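PDB 4NRH: CopN from Chlamydia pneumoniae, which probably acts as a type III secretion gatekeeper that works with its chaperone Scc3 to direct the secretion of translocator proteins. Local coordinates for residues S27-Q32 / P61-T66; D39-D44 / L51-E56; P207-S212 / T263-L268; N253-G256 / S261-G264. All coordinates share one frame; numbering follows the deposited sequence.

Contact 1: S27-Q32 / P61-T66. With NA (sodium ion), chain E.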
loop_
_atom_site.group_PDB
_atom_site.type_symbol
_atom_site.label_atom_id
_atom_site.label_comp_id
_atom_site.label_asym_id
_atom_site.label_seq_id
_atom_site.Cartn_x
_atom_site.Cartn_y
_atom_site.Cartn_z
ATOM N N SER A 27 17.549 14.588 -21.328
ATOM C CA SER A 27 18.962 14.301 -21.093
ATOM C C SER A 27 19.532 13.218 -22.010
ATOM O O SER A 27 20.720 12.909 -21.941
ATOM C CB SER A 27 19.176 13.891 -19.635
ATOM O OG SER A 27 18.488 12.687 -19.339
ATOM N N GLU A 28 18.693 12.643 -22.867
ATOM C CA GLU A 28 19.157 11.590 -23.767
ATOM C C GLU A 28 19.328 12.062 -25.209
ATOM O O GLU A 28 19.664 11.269 -26.089
ATOM C CB GLU A 28 18.203 10.393 -23.727
ATOM C CG GLU A 28 18.261 9.597 -22.434
ATOM C CD GLU A 28 17.277 8.445 -22.417
ATOM O OE1 GLU A 28 17.644 7.345 -22.883
ATOM O OE2 GLU A 28 16.139 8.637 -21.940
ATOM N N ILE A 29 19.099 13.348 -25.454
ATOM C CA ILE A 29 19.313 13.900 -26.787
ATOM C C ILE A 29 19.616 15.396 -26.731
ATOM O O ILE A 29 19.198 16.097 -25.808
ATOM C CB ILE A 29 18.091 13.642 -27.704
ATOM C CG1 ILE A 29 18.510 13.656 -29.176
ATOM C CG2 ILE A 29 16.983 14.649 -27.435
ATOM C CD1 ILE A 29 17.540 12.950 -30.092
ATOM N N SER A 30 20.375 15.871 -27.715
ATOM C CA SER A 30 20.748 17.279 -27.794
ATOM C C SER A 30 20.201 17.913 -29.067
ATOM O O SER A 30 19.854 17.212 -30.017
ATOM C CB SER A 30 22.268 17.435 -27.736
ATOM O OG SER A 30 22.879 16.897 -28.898
ATOM N N GLY A 31 20.116 19.240 -29.076
ATOM C CA GLY A 31 19.657 19.969 -30.244
ATOM C C GLY A 31 20.579 19.743 -31.425
ATOM O O GLY A 31 20.139 19.690 -32.575
ATOM N N GLN A 32 21.870 19.622 -31.131
ATOM C CA GLN A 32 22.881 19.343 -32.142
ATOM C C GLN A 32 22.593 18.031 -32.865
ATOM O O GLN A 32 22.694 17.948 -34.089
ATOM C CB GLN A 32 24.272 19.294 -31.503
ATOM C CG GLN A 32 25.427 19.296 -32.492
ATOM C CD GLN A 32 25.743 20.681 -33.024
ATOM O OE1 GLN A 32 24.951 21.613 -32.882
ATOM N NE2 GLN A 32 26.913 20.825 -33.637
ATOM N N PRO A 61 14.278 3.564 -29.500
ATOM C CA PRO A 61 12.991 3.751 -30.184
ATOM C C PRO A 61 12.177 4.936 -29.659
ATOM O O PRO A 61 11.499 5.602 -30.442
ATOM C CB PRO A 61 12.260 2.436 -29.908
ATOM C CG PRO A 61 13.349 1.437 -29.752
ATOM C CD PRO A 61 14.473 2.167 -29.073
ATOM N N ALA A 62 12.237 5.187 -28.354
ATOM C CA ALA A 62 11.510 6.303 -27.759
ATOM C C ALA A 62 12.067 7.633 -28.249
ATOM O O ALA A 62 11.316 8.563 -28.548
ATOM C CB ALA A 62 11.564 6.229 -26.242
ATOM N N LEU A 63 13.391 7.718 -28.327
ATOM C CA LEU A 63 14.054 8.917 -28.827
ATOM C C LEU A 63 13.890 9.029 -30.342
ATOM O O LEU A 63 13.822 10.131 -30.885
ATOM C CB LEU A 63 15.536 8.922 -28.445
ATOM C CG LEU A 63 15.900 9.426 -27.043
ATOM C CD1 LEU A 63 15.369 10.837 -26.829
ATOM C CD2 LEU A 63 15.403 8.490 -25.951
ATOM N N GLN A 64 13.843 7.884 -31.020
ATOM C CA GLN A 64 13.546 7.855 -32.449
ATOM C C GLN A 64 12.178 8.475 -32.705
ATOM O O GLN A 64 12.001 9.267 -33.632
ATOM C CB GLN A 64 13.575 6.425 -32.994
ATOM C CG GLN A 64 14.934 5.750 -32.941
ATOM C CD GLN A 64 14.874 4.294 -33.358
ATOM O OE1 GLN A 64 13.811 3.780 -33.707
ATOM N NE2 GLN A 64 16.017 3.618 -33.321
ATOM N N SER A 65 11.213 8.099 -31.869
ATOM C CA SER A 65 9.853 8.611 -31.966
ATOM C C SER A 65 9.813 10.102 -31.651
ATOM O O SER A 65 9.042 10.853 -32.247
ATOM C CB SER A 65 8.924 7.844 -31.021
ATOM O OG SER A 65 7.585 8.281 -31.155
ATOM N N THR A 66 10.649 10.521 -30.706
ATOM C CA THR A 66 10.758 11.927 -30.341
ATOM C C THR A 66 11.360 12.741 -31.484
ATOM O O THR A 66 10.870 13.822 -31.814
ATOM C CB THR A 66 11.619 12.114 -29.075
ATOM O OG1 THR A 66 10.996 11.452 -27.967
ATOM C CG2 THR A 66 11.785 13.593 -28.751
HETATM NA NA NA E . 19.406 17.582 -23.776
HETATM O O HOH W 1 18.935 18.309 -21.278
HETATM O O HOH W 2 20.349 19.381 -24.788
HETATM O O HOH W 3 21.782 16.052 -23.506
#

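Contact 2: D39-D44 / L51-E56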
loop_
_atom_site.group_PDB
_atom_site.type_symbol
_atom_site.label_atom_id
_atom_site.label_comp_id
_atom_site.label_asym_id
_atom_site.label_seq_id
_atom_site.Cartn_x
_atom_site.Cartn_y
_atom_site.Cartn_z
ATOM N N ASP A 39 19.654 17.645 -41.020
ATOM C CA ASP A 39 20.551 18.036 -42.103
ATOM C C ASP A 39 20.955 16.852 -42.979
ATOM O O ASP A 39 21.408 17.036 -44.109
ATOM C CB ASP A 39 21.802 18.712 -41.534
ATOM C CG ASP A 39 21.491 20.025 -40.841
ATOM O OD1 ASP A 39 20.400 20.584 -41.080
ATOM O OD2 ASP A 39 22.338 20.495 -40.052
ATOM N N ALA A 40 20.792 15.642 -42.455
ATOM C CA ALA A 40 21.157 14.435 -43.189
ATOM C C ALA A 40 20.034 13.980 -44.115
ATOM O O ALA A 40 20.242 13.140 -44.991
ATOM C CB ALA A 40 21.528 13.321 -42.223
ATOM N N ILE A 41 18.846 14.540 -43.919
ATOM C CA ILE A 41 17.678 14.153 -44.702
ATOM C C ILE A 41 17.393 15.173 -45.800
ATOM O O ILE A 41 17.088 16.332 -45.522
ATOM C CB ILE A 41 16.430 14.000 -43.812
ATOM C CG1 ILE A 41 16.690 12.977 -42.706
ATOM C CG2 ILE A 41 15.225 13.590 -44.643
ATOM C CD1 ILE A 41 15.654 12.992 -41.609
ATOM N N GLY A 42 17.497 14.731 -47.050
ATOM C CA GLY A 42 17.274 15.598 -48.193
ATOM C C GLY A 42 15.807 15.803 -48.518
ATOM O O GLY A 42 14.945 15.060 -48.047
ATOM N N ASP A 43 15.527 16.825 -49.323
ATOM C CA ASP A 43 14.164 17.166 -49.719
ATOM C C ASP A 43 13.470 16.025 -50.458
ATOM O O ASP A 43 12.247 15.896 -50.413
ATOM C CB ASP A 43 14.167 18.419 -50.598
ATOM C CG ASP A 43 14.564 19.666 -49.834
ATOM O OD1 ASP A 43 14.633 19.605 -48.590
ATOM O OD2 ASP A 43 14.808 20.707 -50.478
ATOM N N ASP A 44 14.261 15.202 -51.139
ATOM C CA ASP A 44 13.725 14.140 -51.982
ATOM C C ASP A 44 13.770 12.777 -51.295
ATOM O O ASP A 44 13.657 11.741 -51.948
ATOM C CB ASP A 44 14.491 14.082 -53.305
ATOM C CG ASP A 44 15.979 13.853 -53.108
ATOM O OD1 ASP A 44 16.477 14.083 -51.985
ATOM O OD2 ASP A 44 16.651 13.441 -54.077
ATOM N N LEU A 51 13.348 6.682 -42.327
ATOM C CA LEU A 51 13.405 5.709 -41.242
ATOM C C LEU A 51 14.800 5.118 -41.076
ATOM O O LEU A 51 15.292 4.996 -39.959
ATOM C CB LEU A 51 12.389 4.587 -41.478
ATOM C CG LEU A 51 10.916 4.973 -41.325
ATOM C CD1 LEU A 51 10.011 3.818 -41.721
ATOM C CD2 LEU A 51 10.632 5.417 -39.898
ATOM N N ALA A 52 15.439 4.780 -42.192
ATOM C CA ALA A 52 16.788 4.219 -42.175
ATOM C C ALA A 52 17.775 5.152 -41.479
ATOM O O ALA A 52 18.592 4.715 -40.668
ATOM C CB ALA A 52 17.254 3.918 -43.591
ATOM N N LEU A 53 17.693 6.437 -41.806
ATOM C CA LEU A 53 18.555 7.445 -41.198
ATOM C C LEU A 53 18.264 7.612 -39.708
ATOM O O LEU A 53 19.166 7.907 -38.923
ATOM C CB LEU A 53 18.393 8.786 -41.919
ATOM C CG LEU A 53 19.099 8.909 -43.271
ATOM C CD1 LEU A 53 18.694 10.195 -43.974
ATOM C CD2 LEU A 53 20.609 8.843 -43.098
ATOM N N VAL A 54 17.004 7.427 -39.324
ATOM C CA VAL A 54 16.601 7.549 -37.925
ATOM C C VAL A 54 17.183 6.433 -37.056
ATOM O O VAL A 54 17.747 6.703 -35.995
ATOM C CB VAL A 54 15.065 7.559 -37.781
ATOM C CG1 VAL A 54 14.664 7.468 -36.317
ATOM C CG2 VAL A 54 14.483 8.814 -38.412
ATOM N N GLN A 55 17.050 5.185 -37.504
ATOM C CA GLN A 55 17.609 4.054 -36.763
ATOM C C GLN A 55 19.127 4.169 -36.670
ATOM O O GLN A 55 19.736 3.746 -35.688
ATOM C CB GLN A 55 17.243 2.715 -37.417
ATOM C CG GLN A 55 15.915 2.678 -38.153
ATOM C CD GLN A 55 14.718 2.699 -37.227
ATOM O OE1 GLN A 55 14.828 2.391 -36.040
ATOM N NE2 GLN A 55 13.558 3.052 -37.771
ATOM N N GLU A 56 19.727 4.743 -37.707
ATOM C CA GLU A 56 21.177 4.873 -37.793
ATOM C C GLU A 56 21.732 5.853 -36.761
ATOM O O GLU A 56 22.733 5.570 -36.102
ATOM C CB GLU A 56 21.579 5.315 -39.202
ATOM C CG GLU A 56 23.076 5.442 -39.415
ATOM C CD GLU A 56 23.420 6.008 -40.779
ATOM O OE1 GLU A 56 22.526 6.045 -41.652
ATOM O OE2 GLU A 56 24.585 6.411 -40.981
#

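Contact 3: P207-S212 / T263-L268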
loop_
_atom_site.group_PDB
_atom_site.type_symbol
_atom_site.label_atom_id
_atom_site.label_comp_id
_atom_site.label_asym_id
_atom_site.label_seq_id
_atom_site.Cartn_x
_atom_site.Cartn_y
_atom_site.Cartn_z
ATOM N N PRO A 207 22.013 -7.823 11.077
ATOM C CA PRO A 207 23.439 -7.751 11.423
ATOM C C PRO A 207 23.687 -7.272 12.854
ATOM O O PRO A 207 24.705 -7.623 13.448
ATOM C CB PRO A 207 23.994 -6.741 10.414
ATOM C CG PRO A 207 23.075 -6.829 9.258
ATOM C CD PRO A 207 21.719 -7.039 9.863
ATOM N N ILE A 208 22.765 -6.478 13.393
ATOM C CA ILE A 208 22.866 -6.010 14.771
ATOM C C ILE A 208 22.656 -7.168 15.746
ATOM O O ILE A 208 23.351 -7.275 16.758
ATOM C CB ILE A 208 21.848 -4.888 15.060
ATOM C CG1 ILE A 208 22.135 -3.672 14.175
ATOM C CG2 ILE A 208 21.869 -4.501 16.532
ATOM C CD1 ILE A 208 21.184 -2.521 14.393
ATOM N N LEU A 209 21.698 -8.037 15.433
ATOM C CA LEU A 209 21.456 -9.228 16.240
ATOM C C LEU A 209 22.654 -10.171 16.188
ATOM O O LEU A 209 23.064 -10.730 17.206
ATOM C CB LEU A 209 20.195 -9.954 15.771
ATOM C CG LEU A 209 19.881 -11.275 16.481
ATOM C CD1 LEU A 209 19.742 -11.059 17.981
ATOM C CD2 LEU A 209 18.627 -11.921 15.906
ATOM N N LEU A 210 23.212 -10.343 14.994
ATOM C CA LEU A 210 24.343 -11.242 14.791
ATOM C C LEU A 210 25.584 -10.767 15.542
ATOM O O LEU A 210 26.302 -11.571 16.136
ATOM C CB LEU A 210 24.652 -11.384 13.299
ATOM C CG LEU A 210 23.564 -12.047 12.453
ATOM C CD1 LEU A 210 24.026 -12.232 11.015
ATOM C CD2 LEU A 210 23.144 -13.377 13.061
ATOM N N ASP A 211 25.837 -9.461 15.508
ATOM C CA ASP A 211 26.957 -8.882 16.244
ATOM C C ASP A 211 26.769 -9.063 17.747
ATOM O O ASP A 211 27.726 -9.328 18.476
ATOM C CB ASP A 211 27.117 -7.398 15.906
ATOM C CG ASP A 211 27.654 -7.174 14.507
ATOM O OD1 ASP A 211 28.398 -8.045 14.007
ATOM O OD2 ASP A 211 27.334 -6.127 13.906
ATOM N N SER A 212 25.529 -8.913 18.202
ATOM C CA SER A 212 25.198 -9.090 19.611
ATOM C C SER A 212 25.439 -10.527 20.059
ATOM O O SER A 212 26.039 -10.768 21.108
ATOM C CB SER A 212 23.743 -8.694 19.873
ATOM O OG SER A 212 23.409 -8.862 21.238
ATOM N N THR A 263 15.307 -16.454 20.988
ATOM C CA THR A 263 14.708 -15.293 21.641
ATOM C C THR A 263 14.968 -14.008 20.857
ATOM O O THR A 263 14.066 -13.188 20.676
ATOM C CB THR A 263 15.241 -15.127 23.080
ATOM O OG1 THR A 263 14.870 -16.268 23.863
ATOM C CG2 THR A 263 14.677 -13.869 23.726
ATOM N N GLY A 264 16.203 -13.843 20.392
ATOM C CA GLY A 264 16.591 -12.663 19.640
ATOM C C GLY A 264 15.783 -12.478 18.368
ATOM O O GLY A 264 15.354 -11.366 18.052
ATOM N N VAL A 265 15.579 -13.569 17.638
ATOM C CA VAL A 265 14.803 -13.533 16.403
ATOM C C VAL A 265 13.330 -13.251 16.694
ATOM O O VAL A 265 12.686 -12.471 15.990
ATOM C CB VAL A 265 14.930 -14.854 15.620
ATOM C CG1 VAL A 265 13.997 -14.858 14.419
ATOM C CG2 VAL A 265 16.368 -15.066 15.175
ATOM N N LEU A 266 12.807 -13.886 17.740
ATOM C CA LEU A 266 11.418 -13.689 18.146
ATOM C C LEU A 266 11.149 -12.234 18.516
ATOM O O LEU A 266 10.131 -11.663 18.126
ATOM C CB LEU A 266 11.066 -14.601 19.322
ATOM C CG LEU A 266 10.867 -16.085 19.015
ATOM C CD1 LEU A 266 10.813 -16.894 20.302
ATOM C CD2 LEU A 266 9.602 -16.289 18.200
ATOM N N ASN A 267 12.067 -11.642 19.275
ATOM C CA ASN A 267 11.967 -10.232 19.633
ATOM C C ASN A 267 12.036 -9.349 18.393
ATOM O O ASN A 267 11.383 -8.309 18.316
ATOM C CB ASN A 267 13.071 -9.844 20.615
ATOM C CG ASN A 267 12.805 -10.347 22.019
ATOM O OD1 ASN A 267 11.654 -10.473 22.438
ATOM N ND2 ASN A 267 13.871 -10.637 22.755
ATOM N N LEU A 268 12.844 -9.774 17.426
ATOM C CA LEU A 268 12.979 -9.058 16.166
ATOM C C LEU A 268 11.673 -9.111 15.376
ATOM O O LEU A 268 11.237 -8.106 14.813
ATOM C CB LEU A 268 14.129 -9.640 15.344
ATOM C CG LEU A 268 14.528 -8.834 14.112
ATOM C CD1 LEU A 268 14.844 -7.410 14.527
ATOM C CD2 LEU A 268 15.720 -9.472 13.418
#

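Contact 4: N253-G256 / S261-G264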
loop_
_atom_site.group_PDB
_atom_site.type_symbol
_atom_site.label_atom_id
_atom_site.label_comp_id
_atom_site.label_asym_id
_atom_site.label_seq_id
_atom_site.Cartn_x
_atom_site.Cartn_y
_atom_site.Cartn_z
ATOM N N ASN A 253 14.181 -23.406 12.872
ATOM C CA ASN A 253 14.660 -23.804 11.552
ATOM C C ASN A 253 15.546 -22.723 10.944
ATOM O O ASN A 253 16.405 -22.999 10.107
ATOM C CB ASN A 253 13.486 -24.099 10.615
ATOM C CG ASN A 253 12.698 -25.324 11.032
ATOM O OD1 ASN A 253 13.184 -26.157 11.797
ATOM N ND2 ASN A 253 11.474 -25.441 10.528
ATOM N N LEU A 254 15.320 -21.487 11.376
ATOM C CA LEU A 254 16.019 -20.330 10.833
ATOM C C LEU A 254 17.411 -20.127 11.439
ATOM O O LEU A 254 18.379 -19.898 10.715
ATOM C CB LEU A 254 15.169 -19.073 11.038
ATOM C CG LEU A 254 15.669 -17.765 10.429
ATOM C CD1 LEU A 254 15.807 -17.906 8.921
ATOM C CD2 LEU A 254 14.732 -16.621 10.779
ATOM N N ILE A 255 17.511 -20.206 12.765
ATOM C CA ILE A 255 18.740 -19.814 13.452
ATOM C C ILE A 255 19.296 -20.905 14.378
ATOM O O ILE A 255 20.367 -20.748 14.963
ATOM C CB ILE A 255 18.514 -18.523 14.276
ATOM C CG1 ILE A 255 19.844 -17.821 14.581
ATOM C CG2 ILE A 255 17.727 -18.829 15.546
ATOM C CD1 ILE A 255 19.693 -16.472 15.248
ATOM N N GLY A 256 18.588 -22.022 14.491
ATOM C CA GLY A 256 19.039 -23.100 15.354
ATOM C C GLY A 256 18.369 -23.108 16.716
ATOM O O GLY A 256 17.342 -22.459 16.915
ATOM N N SER A 261 19.561 -17.059 20.791
ATOM C CA SER A 261 19.408 -16.855 19.356
ATOM C C SER A 261 17.932 -16.858 18.973
ATOM O O SER A 261 17.466 -15.973 18.255
ATOM C CB SER A 261 20.162 -17.932 18.575
ATOM O OG SER A 261 21.553 -17.868 18.835
ATOM N N VAL A 262 17.209 -17.868 19.448
ATOM C CA VAL A 262 15.783 -18.000 19.183
ATOM C C VAL A 262 15.016 -16.802 19.738
ATOM O O VAL A 262 14.185 -16.210 19.047
ATOM C CB VAL A 262 15.217 -19.298 19.792
ATOM C CG1 VAL A 262 13.699 -19.324 19.689
ATOM C CG2 VAL A 262 15.822 -20.509 19.104
ATOM N N THR A 263 15.307 -16.454 20.988
ATOM C CA THR A 263 14.708 -15.293 21.641
ATOM C C THR A 263 14.968 -14.008 20.857
ATOM O O THR A 263 14.066 -13.188 20.676
ATOM C CB THR A 263 15.241 -15.127 23.080
ATOM O OG1 THR A 263 14.870 -16.268 23.863
ATOM C CG2 THR A 263 14.677 -13.869 23.726
ATOM N N GLY A 264 16.203 -13.843 20.392
ATOM C CA GLY A 264 16.591 -12.663 19.640
ATOM C C GLY A 264 15.783 -12.478 18.368
ATOM O O GLY A 264 15.354 -11.366 18.052
#

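Contact 1: S27-Q32 / P61-T66
The carboxylate oxygen OE2 of E28 is held by a salt bridge to R126 and by a hydrogen bond from Q112, which leaves the carboxylate lying against the side of L63. The two side chains cross at about a right angle, with L63 CD2 4.0 Å from E28 OE1. The other methyl of L63 serves the next residue, and its CD1 sits 4.0 Å from I29 CB. The I29 and L63 side chains slide past each other in opposite directions; with CG1 anti to the backbone N (chi1 -156°), I29 meets L63 through CB and its CG2 branch.

While the I29 side chain packs inward, its carbonyl binds sodium, with I29 O 2.5 Å from the ion. A23 O, N26 O and three waters complete the site, so the end of helix 18-24 and the turn leading to helix 31-40 offer three carbonyls. S30 caps the start of the second helix and E33 takes its N-H, the reciprocal pattern of a capping box.

On helix 61-74, A62 O accepts from both T66 OG1 (3.0 Å) and T66 N, which come from opposite faces of its carbonyl plane. L108, on helix 108-115, touches E28, L63 and T66.

Contact 2: D39-D44 / L51-E56
A single methyl, CD1 of L53, makes the direct contact between these segments, meeting a backbone carbonyl on one hand and an aliphatic side chain on the other. The apolar part is the approach of L53 CD1 to I41 CG1 at 3.7 Å. The two side chains slide past each other in opposite directions, so the leucine tip reaches the middle of the isoleucine chain and not its terminal methyl. With CD1 anti to CA (chi2 172°), the L53 methyl extends away from its own backbone toward I41. The CA-CB bond of I41 does not aim straight at helix 47-57, but the end of its side chain comes nearer, with CG1 beside the backbone N.

The second kind of contact is between a methyl group and a polar backbone atom. L53 CD1 lies 3.5 Å from A40 O, placed at the flank of the carbonyl with a C=O...CD1 angle of about 107°. The methyl group shields the oxygen from that side without bonding to it. A40 adds a looser apolar touch, its CB being 4.6 Å from L53 CD1.

Backbone bonding keeps the leucine's platform regular: Q55 N donates to L51 O and E56 N to A52 O. Beyond the two segments, I41 also packs on I50 and on L71 of helix 61-74, and A40 rests on K57. The end of helix 31-40 and the start of its connection to helix 47-57 thus pack on the second helix, a local helix-loop-helix closure in the all-helical HrpJ-like domain.

Contact 3: P207-S212 / T263-L268
The isopropyl end of L209 presses against the backbone of helix 259-272 at G264, each of its methyls finding a different part of that surface. CD1 of L209 lies over G264 CA at 3.9 Å, while L209 CD2 approaches G264 C at 3.8 Å. The CD2 methyl also reaches the start of the next residue, and meets V265 CG2 at 3.9 Å. Without a side chain at G264, the leucine methyls rest directly on the main chain, and the CA atoms of L209 and G264 are only 6.9 Å apart.

Torsions explain the reach. The CA-CB bond of L209 points to the other helix; chi1 of 176° sets CG anti to the backbone N, and chi2 of 58° places the two methyls, CD1 by the glycine CA and CD2 by the peptide that follows. In V265, CG2 sits beside the backbone N and so lies on the approach path of the leucine. L268, one turn further on, borders the contact more loosely, with its CD2 4.5 Å from L209 CD2.

In the next shell, V265 is backed by V251 and I255 of helix 244-255, and L268 settles among Y201, F202, R205 and V206 on the long helix that also carries L209. That helix is kinked at P207, whose N makes no bond to the preceding turn, just before the leucine. On the far helix, T263 and L266 pack on L298 of helix 284-301. Since only carbon groups and the flank of a peptide meet L209, the two helices are held here by fit and by the burial of apolar surface, without directional bonds.

Contact 4: N253-G256 / S261-G264
Apolar packing is led by I255, which lays its side chain against the start of helix 259-272 at S261. CD1 of I255 comes within 3.7 Å of S261 CB, touching the serine by its carbon. The extended chain (chi2 173°) brings this terminal methyl forward. A longer contact of 4.4 Å links I255 CG2 to V262 CG2, so both branches of the isoleucine find partners on the neighbouring helix.

Methyl-to-carbonyl contacts form the second group. I255 CG2 lies 3.9 Å from S261 O. V262 CG2 stands 3.3 Å from G256 O, close for a carbon and an oxygen, and lies well forward of the oxygen with a C=O...CG2 angle of about 143°. G256 is the first residue to leave helix 244-255 and adopts a positive phi of 98°, a backbone turn readily accommodated by a residue without a side chain. Its phi and psi together leave the carbonyl facing the valine.

The polar groups are dealt with locally. S261 N bonds to D258 OD1 close to the beginning of its helix, and S261 OG has a hydrogen-bonding partner adjacent to the segment; the buried hydroxyl is thus provided for, while CB of the same serine meets I255. Around the pair, I255 packs also on L224 and V265, S261 on I218, and V262 on V301 of helix 284-301. Sealed from several sides, this connection between consecutive helices depends on dispersion contacts, with the serine hydroxyl and the helix-start N-H bonded within the second helix and its approach.

Overall arrangement
The contacts form two pairs, placed on opposite sides of the chain's centre in this elongated all-helical protein. Contacts 1 and 2 belong to the HrpJ-like domain, share helix 31-40 and have centres about 15 Å apart; Q64 CB and V54 CG1 touch between them, and contact 2 falls within the sequence spanned by contact 1. Later in the chain, contacts 3 and 4 lie in the third helical domain, share helix 259-272 with T263 and G264, and have centres about 8 Å apart, joined by V265 and I255. The centres of contacts 2 and 4 are about 66 Å apart, so the two pairs are separate local packing sites near opposite ends of the chain.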